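Local coordinates for protein transcriptional regulator, putative (PDB 2R5F) that probably acts as a DNA-binding transcription factor of the SorC family, with this part of it thought to bind a sugar effector, at residues 47-50 with 51-54; 66-69 with 70-73; 105-108 with 109-112. One frame throughout, in Å; residues are numbered along the deposited sequence. Where two conformers were deposited one is given.

Interaction 1 of 3, residues 47-50 with 51-54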
ATOM      1  N   ALA A  47      -7.692  -7.812  -0.658  1.00 37.13           N
ATOM      2  CA  ALA A  47      -7.643  -6.348  -0.872  1.00 38.45           C
ATOM      3  C   ALA A  47      -8.731  -5.857  -1.825  1.00 39.36           C
ATOM      4  O   ALA A  47      -9.414  -4.854  -1.547  1.00 38.78           O
ATOM      5  CB  ALA A  47      -6.264  -5.938  -1.410  1.00 38.89           C
ATOM      6  N   ALA A  48      -8.901  -6.576  -2.941  1.00 40.34           N
ATOM      7  CA  ALA A  48      -9.953  -6.265  -3.894  1.00 41.00           C
ATOM      8  C   ALA A  48     -11.314  -6.249  -3.215  1.00 41.96           C
ATOM      9  O   ALA A  48     -12.105  -5.314  -3.414  1.00 41.91           O
ATOM     10  CB  ALA A  48      -9.936  -7.259  -5.074  1.00 41.66           C
ATOM     11  N   HIS A  49     -11.578  -7.290  -2.422  0.50 42.46           N
ATOM     12  CA  HIS A  49     -12.857  -7.466  -1.723  0.50 43.32           C
ATOM     13  C   HIS A  49     -13.067  -6.359  -0.692  0.50 43.47           C
ATOM     14  O   HIS A  49     -14.153  -5.799  -0.600  0.50 43.68           O
ATOM     15  CB  HIS A  49     -12.926  -8.850  -1.037  0.50 43.26           C
ATOM     16  CG  HIS A  49     -13.142 -10.002  -1.977  0.50 44.22           C
ATOM     17  ND1 HIS A  49     -12.464 -10.137  -3.172  0.50 45.33           N
ATOM     18  CD2 HIS A  49     -13.940 -11.093  -1.875  0.50 45.11           C
ATOM     19  CE1 HIS A  49     -12.849 -11.251  -3.772  0.50 46.63           C
ATOM     20  NE2 HIS A  49     -13.743 -11.852  -3.004  0.50 45.58           N
ATOM     21  N   TYR A  50     -12.023  -6.068   0.087  1.00 43.92           N
ATOM     22  CA  TYR A  50     -12.005  -4.964   1.066  1.00 44.76           C
ATOM     23  C   TYR A  50     -12.458  -3.634   0.448  1.00 46.14           C
ATOM     24  O   TYR A  50     -13.281  -2.902   1.017  1.00 45.94           O
ATOM     25  CB  TYR A  50     -10.594  -4.796   1.650  1.00 44.84           C
ATOM     26  CG  TYR A  50     -10.477  -3.646   2.633  1.00 45.44           C
ATOM     27  CD1 TYR A  50     -10.801  -3.817   3.983  1.00 45.78           C
ATOM     28  CD2 TYR A  50     -10.070  -2.388   2.215  1.00 45.86           C
ATOM     29  CE1 TYR A  50     -10.723  -2.760   4.881  1.00 45.34           C
ATOM     30  CE2 TYR A  50      -9.978  -1.317   3.119  1.00 46.34           C
ATOM     31  CZ  TYR A  50     -10.308  -1.514   4.444  1.00 45.49           C
ATOM     32  OH  TYR A  50     -10.225  -0.456   5.336  1.00 46.71           O
ATOM     33  N   LEU A  51     -11.904  -3.338  -0.720  1.00 47.53           N
ATOM     34  CA  LEU A  51     -12.151  -2.105  -1.432  1.00 49.05           C
ATOM     35  C   LEU A  51     -13.559  -2.132  -2.016  1.00 50.44           C
ATOM     36  O   LEU A  51     -14.192  -1.091  -2.139  1.00 51.54           O
ATOM     37  CB  LEU A  51     -11.116  -1.955  -2.545  1.00 48.74           C
ATOM     38  CG  LEU A  51     -10.367  -0.634  -2.573  1.00 48.95           C
ATOM     39  CD1 LEU A  51      -9.238  -0.688  -1.604  1.00 47.69           C
ATOM     40  CD2 LEU A  51      -9.873  -0.298  -3.990  1.00 48.49           C
ATOM     41  N   GLU A  52     -14.048  -3.323  -2.368  1.00 51.61           N
ATOM     42  CA  GLU A  52     -15.448  -3.520  -2.777  1.00 52.51           C
ATOM     43  C   GLU A  52     -16.463  -3.294  -1.665  1.00 51.92           C
ATOM     44  O   GLU A  52     -17.599  -2.963  -1.937  1.00 52.30           O
ATOM     45  CB  GLU A  52     -15.667  -4.942  -3.280  1.00 53.20           C
ATOM     46  CG  GLU A  52     -15.372  -5.169  -4.738  1.00 56.76           C
ATOM     47  CD  GLU A  52     -14.873  -6.584  -5.001  1.00 60.04           C
ATOM     48  OE1 GLU A  52     -15.497  -7.557  -4.496  1.00 60.50           O
ATOM     49  OE2 GLU A  52     -13.850  -6.712  -5.713  1.00 61.98           O
ATOM     50  N   THR A  53     -16.082  -3.510  -0.415  1.00 51.56           N
ATOM     51  CA  THR A  53     -17.045  -3.387   0.663  1.00 50.95           C
ATOM     52  C   THR A  53     -16.776  -2.219   1.617  1.00 50.47           C
ATOM     53  O   THR A  53     -17.653  -1.819   2.377  1.00 49.87           O
ATOM     54  CB  THR A  53     -17.208  -4.722   1.436  1.00 51.41           C
ATOM     55  OG1 THR A  53     -16.073  -4.963   2.272  1.00 51.58           O
ATOM     56  CG2 THR A  53     -17.388  -5.902   0.464  1.00 51.90           C
ATOM     57  N   SER A  54     -15.563  -1.670   1.561  1.00 50.13           N
ATOM     58  CA  SER A  54     -15.119  -0.650   2.516  1.00 49.19           C
ATOM     59  C   SER A  54     -14.755   0.654   1.851  1.00 48.35           C
ATOM     60  O   SER A  54     -14.345   1.581   2.526  1.00 48.43           O
ATOM     61  CB  SER A  54     -13.927  -1.148   3.351  1.00 49.10           C
ATOM     62  OG  SER A  54     -14.252  -2.370   4.006  1.00 50.66           O
TER

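Interaction 2 of 3, residues 66-69 with 70-73. With SO4 (sulfate ion), chain B.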
ATOM      1  N   TRP A  66       4.297   1.141  -7.660  1.00 44.50           N
ATOM      2  CA  TRP A  66       5.371   0.163  -7.938  1.00 44.27           C
ATOM      3  C   TRP A  66       5.187  -1.220  -7.276  1.00 43.43           C
ATOM      4  O   TRP A  66       5.958  -2.149  -7.532  1.00 43.22           O
ATOM      5  CB  TRP A  66       6.743   0.746  -7.592  1.00 44.76           C
ATOM      6  CG  TRP A  66       7.158   1.897  -8.486  1.00 45.66           C
ATOM      7  CD1 TRP A  66       6.605   3.137  -8.512  1.00 45.84           C
ATOM      8  CD2 TRP A  66       8.214   1.911  -9.470  1.00 46.39           C
ATOM      9  NE1 TRP A  66       7.229   3.924  -9.440  1.00 46.74           N
ATOM     10  CE2 TRP A  66       8.229   3.205 -10.040  1.00 46.22           C
ATOM     11  CE3 TRP A  66       9.137   0.959  -9.925  1.00 47.01           C
ATOM     12  CZ2 TRP A  66       9.136   3.579 -11.044  1.00 46.25           C
ATOM     13  CZ3 TRP A  66      10.058   1.335 -10.925  1.00 46.44           C
ATOM     14  CH2 TRP A  66      10.041   2.633 -11.474  1.00 45.78           C
ATOM     15  N   SER A  67       4.172  -1.348  -6.432  1.00 42.73           N
ATOM     16  CA  SER A  67       3.934  -2.573  -5.682  1.00 42.57           C
ATOM     17  C   SER A  67       3.255  -3.697  -6.487  1.00 41.69           C
ATOM     18  O   SER A  67       2.222  -3.487  -7.108  1.00 40.80           O
ATOM     19  CB  SER A  67       3.139  -2.241  -4.417  1.00 42.57           C
ATOM     20  OG  SER A  67       2.684  -3.432  -3.801  1.00 45.55           O
ATOM     21  N   SER A  68       3.847  -4.896  -6.473  1.00 41.39           N
ATOM     22  CA  SER A  68       3.248  -6.057  -7.169  1.00 41.19           C
ATOM     23  C   SER A  68       2.083  -6.663  -6.431  1.00 40.11           C
ATOM     24  O   SER A  68       1.241  -7.316  -7.029  1.00 40.26           O
ATOM     25  CB  SER A  68       4.284  -7.150  -7.471  1.00 40.87           C
ATOM     26  OG  SER A  68       5.388  -7.009  -6.611  1.00 44.61           O
ATOM     27  N   THR A  69       2.039  -6.451  -5.124  1.00 40.35           N
ATOM     28  CA  THR A  69       0.887  -6.845  -4.314  1.00 40.33           C
ATOM     29  C   THR A  69      -0.341  -5.979  -4.667  1.00 39.34           C
ATOM     30  O   THR A  69      -1.459  -6.472  -4.719  1.00 39.49           O
ATOM     31  CB  THR A  69       1.210  -6.781  -2.784  1.00 40.22           C
ATOM     32  OG1 THR A  69       2.479  -7.408  -2.550  1.00 42.29           O
ATOM     33  CG2 THR A  69       0.158  -7.514  -1.999  1.00 39.31           C
ATOM     34  N   ILE A  70      -0.118  -4.695  -4.897  1.00 39.39           N
ATOM     35  CA  ILE A  70      -1.175  -3.795  -5.378  1.00 40.14           C
ATOM     36  C   ILE A  70      -1.554  -4.164  -6.816  1.00 40.28           C
ATOM     37  O   ILE A  70      -2.740  -4.170  -7.162  1.00 39.08           O
ATOM     38  CB  ILE A  70      -0.768  -2.319  -5.264  1.00 40.42           C
ATOM     39  CG1 ILE A  70      -0.543  -1.957  -3.779  1.00 42.37           C
ATOM     40  CG2 ILE A  70      -1.847  -1.388  -5.934  1.00 39.68           C
ATOM     41  CD1 ILE A  70      -0.118  -0.483  -3.517  1.00 42.19           C
ATOM     42  N   ARG A  71      -0.552  -4.515  -7.639  1.00 40.39           N
ATOM     43  CA  ARG A  71      -0.840  -5.088  -8.964  1.00 41.03           C
ATOM     44  C   ARG A  71      -1.738  -6.322  -8.852  1.00 40.38           C
ATOM     45  O   ARG A  71      -2.695  -6.449  -9.613  1.00 40.41           O
ATOM     46  CB  ARG A  71       0.443  -5.439  -9.704  1.00 41.38           C
ATOM     47  CG  ARG A  71       0.339  -5.411 -11.238  1.00 42.78           C
ATOM     48  CD  ARG A  71       1.729  -5.613 -11.878  1.00 44.25           C
ATOM     49  NE  ARG A  71       2.720  -4.694 -11.291  1.00 50.62           N
ATOM     50  CZ  ARG A  71       3.849  -5.066 -10.682  1.00 51.96           C
ATOM     51  NH1 ARG A  71       4.653  -4.140 -10.167  1.00 51.43           N
ATOM     52  NH2 ARG A  71       4.191  -6.357 -10.600  1.00 54.05           N
ATOM     53  N   ALA A  72      -1.443  -7.228  -7.911  1.00 39.30           N
ATOM     54  CA  ALA A  72      -2.327  -8.367  -7.655  1.00 38.64           C
ATOM     55  C   ALA A  72      -3.760  -7.918  -7.262  1.00 38.92           C
ATOM     56  O   ALA A  72      -4.742  -8.482  -7.733  1.00 37.95           O
ATOM     57  CB  ALA A  72      -1.736  -9.284  -6.592  1.00 38.55           C
HETATM   58  N   MSE A  73      -3.876  -6.904  -6.413  1.00 39.06           N
HETATM   59  CA  MSE A  73      -5.207  -6.400  -6.045  1.00 40.97           C
HETATM   60  C   MSE A  73      -5.962  -5.956  -7.282  1.00 40.59           C
HETATM   61  O   MSE A  73      -7.074  -6.405  -7.507  1.00 40.06           O
HETATM   62  CB  MSE A  73      -5.126  -5.256  -5.051  1.00 39.68           C
HETATM   63  CG  MSE A  73      -6.469  -4.610  -4.721  1.00 40.22           C
HETATM   64 SE   MSE A  73      -6.170  -2.954  -3.744  0.80 45.76          SE
HETATM   65  CE  MSE A  73      -5.844  -1.746  -5.243  1.00 36.97           C
TER
HETATM   66  S   SO4 B   1       5.688  -5.488  -3.221  1.00 46.20           S
HETATM   67  O1  SO4 B   1       6.866  -5.663  -2.382  1.00 47.22           O
HETATM   68  O2  SO4 B   1       5.057  -6.756  -3.545  1.00 48.19           O
HETATM   69  O3  SO4 B   1       4.703  -4.647  -2.593  1.00 46.30           O
HETATM   70  O4  SO4 B   1       6.106  -4.947  -4.515  1.00 48.15           O

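Interaction 3 of 3, residues 105-108 with 109-112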
ATOM      1  N   THR A 105       2.683   3.733 -13.850  1.00 39.51           N
ATOM      2  CA  THR A 105       1.721   4.721 -14.349  1.00 39.72           C
ATOM      3  C   THR A 105       0.423   4.062 -14.861  1.00 39.41           C
ATOM      4  O   THR A 105      -0.684   4.451 -14.464  1.00 39.43           O
ATOM      5  CB  THR A 105       2.387   5.627 -15.432  1.00 39.97           C
ATOM      6  OG1 THR A 105       3.391   6.429 -14.798  1.00 40.88           O
ATOM      7  CG2 THR A 105       1.397   6.548 -16.073  1.00 39.34           C
ATOM      8  N   LEU A 106       0.575   3.060 -15.723  1.00 38.51           N
ATOM      9  CA  LEU A 106      -0.531   2.286 -16.246  1.00 38.60           C
ATOM     10  C   LEU A 106      -1.391   1.629 -15.158  1.00 38.87           C
ATOM     11  O   LEU A 106      -2.603   1.507 -15.310  1.00 38.34           O
ATOM     12  CB  LEU A 106       0.025   1.198 -17.145  1.00 39.13           C
ATOM     13  CG  LEU A 106      -0.959   0.148 -17.651  1.00 40.29           C
ATOM     14  CD1 LEU A 106      -1.932   0.818 -18.595  1.00 41.59           C
ATOM     15  CD2 LEU A 106      -0.215  -0.972 -18.334  1.00 40.60           C
ATOM     16  N   LEU A 107      -0.757   1.198 -14.070  1.00 38.49           N
ATOM     17  CA  LEU A 107      -1.480   0.563 -12.963  1.00 38.28           C
ATOM     18  C   LEU A 107      -2.409   1.520 -12.241  1.00 37.30           C
ATOM     19  O   LEU A 107      -3.542   1.169 -11.910  1.00 37.61           O
ATOM     20  CB  LEU A 107      -0.501  -0.061 -11.973  1.00 38.58           C
ATOM     21  CG  LEU A 107      -1.185  -0.834 -10.848  1.00 39.46           C
ATOM     22  CD1 LEU A 107      -1.779  -2.090 -11.464  1.00 39.32           C
ATOM     23  CD2 LEU A 107      -0.152  -1.229  -9.807  1.00 42.45           C
ATOM     24  N   THR A 108      -1.916   2.728 -11.997  1.00 36.51           N
ATOM     25  CA  THR A 108      -2.664   3.794 -11.348  1.00 36.00           C
ATOM     26  C   THR A 108      -3.872   4.151 -12.198  1.00 36.10           C
ATOM     27  O   THR A 108      -4.968   4.343 -11.672  1.00 35.46           O
ATOM     28  CB  THR A 108      -1.788   5.059 -11.209  1.00 36.01           C
ATOM     29  OG1 THR A 108      -0.530   4.709 -10.632  1.00 38.50           O
ATOM     30  CG2 THR A 108      -2.437   6.079 -10.308  1.00 35.51           C
ATOM     31  N   GLN A 109      -3.627   4.263 -13.509  1.00 35.80           N
ATOM     32  CA  GLN A 109      -4.650   4.569 -14.506  1.00 35.60           C
ATOM     33  C   GLN A 109      -5.714   3.473 -14.574  1.00 34.81           C
ATOM     34  O   GLN A 109      -6.909   3.766 -14.510  1.00 34.07           O
ATOM     35  CB  GLN A 109      -4.022   4.824 -15.885  1.00 35.18           C
ATOM     36  CG  GLN A 109      -5.063   5.240 -16.980  1.00 36.75           C
ATOM     37  CD  GLN A 109      -5.956   6.405 -16.561  1.00 39.01           C
ATOM     38  OE1 GLN A 109      -7.118   6.222 -16.155  1.00 38.00           O
ATOM     39  NE2 GLN A 109      -5.413   7.609 -16.638  1.00 41.87           N
ATOM     40  N   ARG A 110      -5.263   2.220 -14.661  1.00 34.50           N
ATOM     41  CA  ARG A 110      -6.145   1.059 -14.653  1.00 35.05           C
ATOM     42  C   ARG A 110      -7.103   1.098 -13.478  1.00 34.64           C
ATOM     43  O   ARG A 110      -8.267   0.889 -13.668  1.00 35.45           O
ATOM     44  CB  ARG A 110      -5.356  -0.233 -14.608  1.00 34.63           C
ATOM     45  CG  ARG A 110      -4.894  -0.709 -15.937  1.00 37.12           C
ATOM     46  CD  ARG A 110      -3.980  -1.892 -15.789  1.00 42.20           C
ATOM     47  NE  ARG A 110      -4.690  -3.082 -15.328  1.00 46.04           N
ATOM     48  CZ  ARG A 110      -4.103  -4.122 -14.732  1.00 49.38           C
ATOM     49  NH1 ARG A 110      -2.791  -4.125 -14.511  1.00 49.96           N
ATOM     50  NH2 ARG A 110      -4.823  -5.170 -14.352  1.00 49.50           N
ATOM     51  N   LEU A 111      -6.611   1.403 -12.276  1.00 35.63           N
ATOM     52  CA  LEU A 111      -7.430   1.496 -11.062  1.00 35.21           C
ATOM     53  C   LEU A 111      -8.463   2.621 -11.100  1.00 35.21           C
ATOM     54  O   LEU A 111      -9.597   2.449 -10.658  1.00 35.89           O
ATOM     55  CB  LEU A 111      -6.549   1.591  -9.801  1.00 36.00           C
ATOM     56  CG  LEU A 111      -7.363   1.643  -8.489  1.00 35.84           C
ATOM     57  CD1 LEU A 111      -8.188   0.370  -8.339  1.00 36.15           C
ATOM     58  CD2 LEU A 111      -6.529   1.941  -7.224  1.00 35.22           C
ATOM     59  N   ALA A 112      -8.077   3.772 -11.643  1.00 34.97           N
ATOM     60  CA  ALA A 112      -9.011   4.869 -11.867  1.00 33.85           C
ATOM     61  C   ALA A 112     -10.116   4.481 -12.867  1.00 34.62           C
ATOM     62  O   ALA A 112     -11.294   4.856 -12.717  1.00 33.94           O
ATOM     63  CB  ALA A 112      -8.259   6.072 -12.326  1.00 34.58           C
TER

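Interaction 1 of 3, residues 47-50 with 51-54
The phenol ring of Tyr50 carries Ser54 on one face: Ser54 CB sits 3.8 Å from the ring centroid, only 11° off the normal, a CH-pi contact made over the middle of the ring. Ser54 OG leans over the same face toward the rim, 3.7 Å from Tyr50 CE1. With CG anti to the backbone N (chi1 178°), the ring reaches along the helix to the residue four further on. Its hydroxyl is taken up by Arg226, whose guanidinium also makes a weak bond to Ser54 O. The imidazole of His49 has Glu52 OE1 above one face, off toward the rim, with the two side chains alongside each other; this holds for one of two conformers of His49 and is doubtful. These residues belong to helix 36-54, packed through Tyr50 and Leu51 on strand 226-230 of the domain's mainly parallel sheet. Leu51 N and Glu52 N bond to Ala47 O and Ala48 O, each at 3.0 Å. The next bonds are less regular: Thr53 N gives a weak bond to His49 O and a second, at 3.2 Å, to Tyr50 O, which it approaches from above the carbonyl plane.

Interaction 2 of 3, residues 66-69 with 70-73
Ser67 OG meets Ile70 N at 3.3 Å in a nearly straight capping bond, N-H...O 164°, which makes Ser67 the N-cap of helix 68-75. Its chi1 of 169° turns OG away from Ser67 N and toward Ile70 N; the hydroxyl also gives a hydrogen bond to sulfate O3 at 2.6 Å, so one small group ties anion and helix start together. The sulfate, probably from the crystallisation liquor, takes further hydrogen bonds from Ser68 N to O4 at 3.0 Å and from Thr69 OG1 to O2 at 2.8 Å; a weak one from Thr69 N also reaches O2. Lys236 NZ is also hydrogen-bonded to the sulfate.

Backbone N-H groups and hydroxyls at a helix N-terminus form a common anion site, where the helix dipole would add to the attraction. In a domain assigned to sugar binding the sulfate may mark the place of a phosphate group on an effector.

Main-chain bonds continue the helix, from Arg71 N to Ser67 O, from Ala72 N to Ser68 O and from the N of Met73, which is a selenomethionine, to Thr69 O.

Van der Waals contacts fill in the rest. Ile70 CG1 lies 3.5 Å from Ser67 OG, alongside the cap. The Arg71 chain is extended as far as CD, then bends at chi3 (-50°) and folds its guanidinium back over the start of the helix: one face lies over Ser68 CA, offset toward the rim, while Arg71 NH2 comes to 3.2 Å from Ser68 CB. Ser68 and Thr69 also touch Lys40 of helix 36-54.

Interaction 3 of 3, residues 105-108 with 109-112
Arg110 lies back over Leu106 and Leu107, the residues four and three before it, on one turn of helix 101-115, which packs against strands 88-94 and 119-120 of a sheet in the putative sugar-binding domain, of Rossmann-like type. Its CB begins close to the backbone, 3.3 Å from Leu106 O, and also touches Leu107 O. CG stays on the same carbonyl, 3.2 Å from Leu106 O: lying anti to the carbonyl carbon of Arg110 and beside its backbone N (chi1 -84°), it is turned back toward the preceding turn. The next atom, CD, moves off that oxygen and comes 4.1 Å from Leu106 CG, the closest approach of these two side chains, which pass each other at a slant. At chi3 (69°) the chain bends and carries the head group toward Leu107. The aliphatic part of the arginine thus meets the side chain of Leu106 and the head group that of Leu107, while Val74 of helix 68-75 also touches the Arg110 side chain.

The backbone beneath is regular. Gln109 N bonds to Thr105 O at 3.1 Å with the donor in the carbonyl plane, and Arg110 N to Leu106 O is the shortest of the four bonds at 2.8 Å. Leu111 N to Leu107 O and Ala112 N to Thr108 O complete the set.

Thr108 belongs to the buried side of the helix. Its hydroxyl hydrogen-bonds to Ala104 O one turn earlier, which gives the polar atom a partner, and its side chain touches Val89 and Gln91 of strand 88-94. On the arginine's side, the tip of the chain comes to rest with Arg110 NH1 3.8 Å from Leu107 CD1.

In the fold
The three contacts follow one another along the chain, on helices 36-54, 68-75 and 101-115, and all belong to the putative sugar-binding domain. Interaction 2 touches both of the others: its centre is about 15 Å from that of interaction 1 and about 11 Å from that of interaction 3, and those two centres are about 17 Å apart. Met73 CG packs 3.6 Å from Ala47 CB, while Arg71 CG meets Leu107 CD1 at 3.9 Å. Interactions 1 and 3 stay about 5 Å apart at their nearest atoms. Helix 68-75 therefore links its two neighbours by side-chain packing; interaction 2 is centred about 8 Å from the centre of the chain's fold, the others about 14 Å.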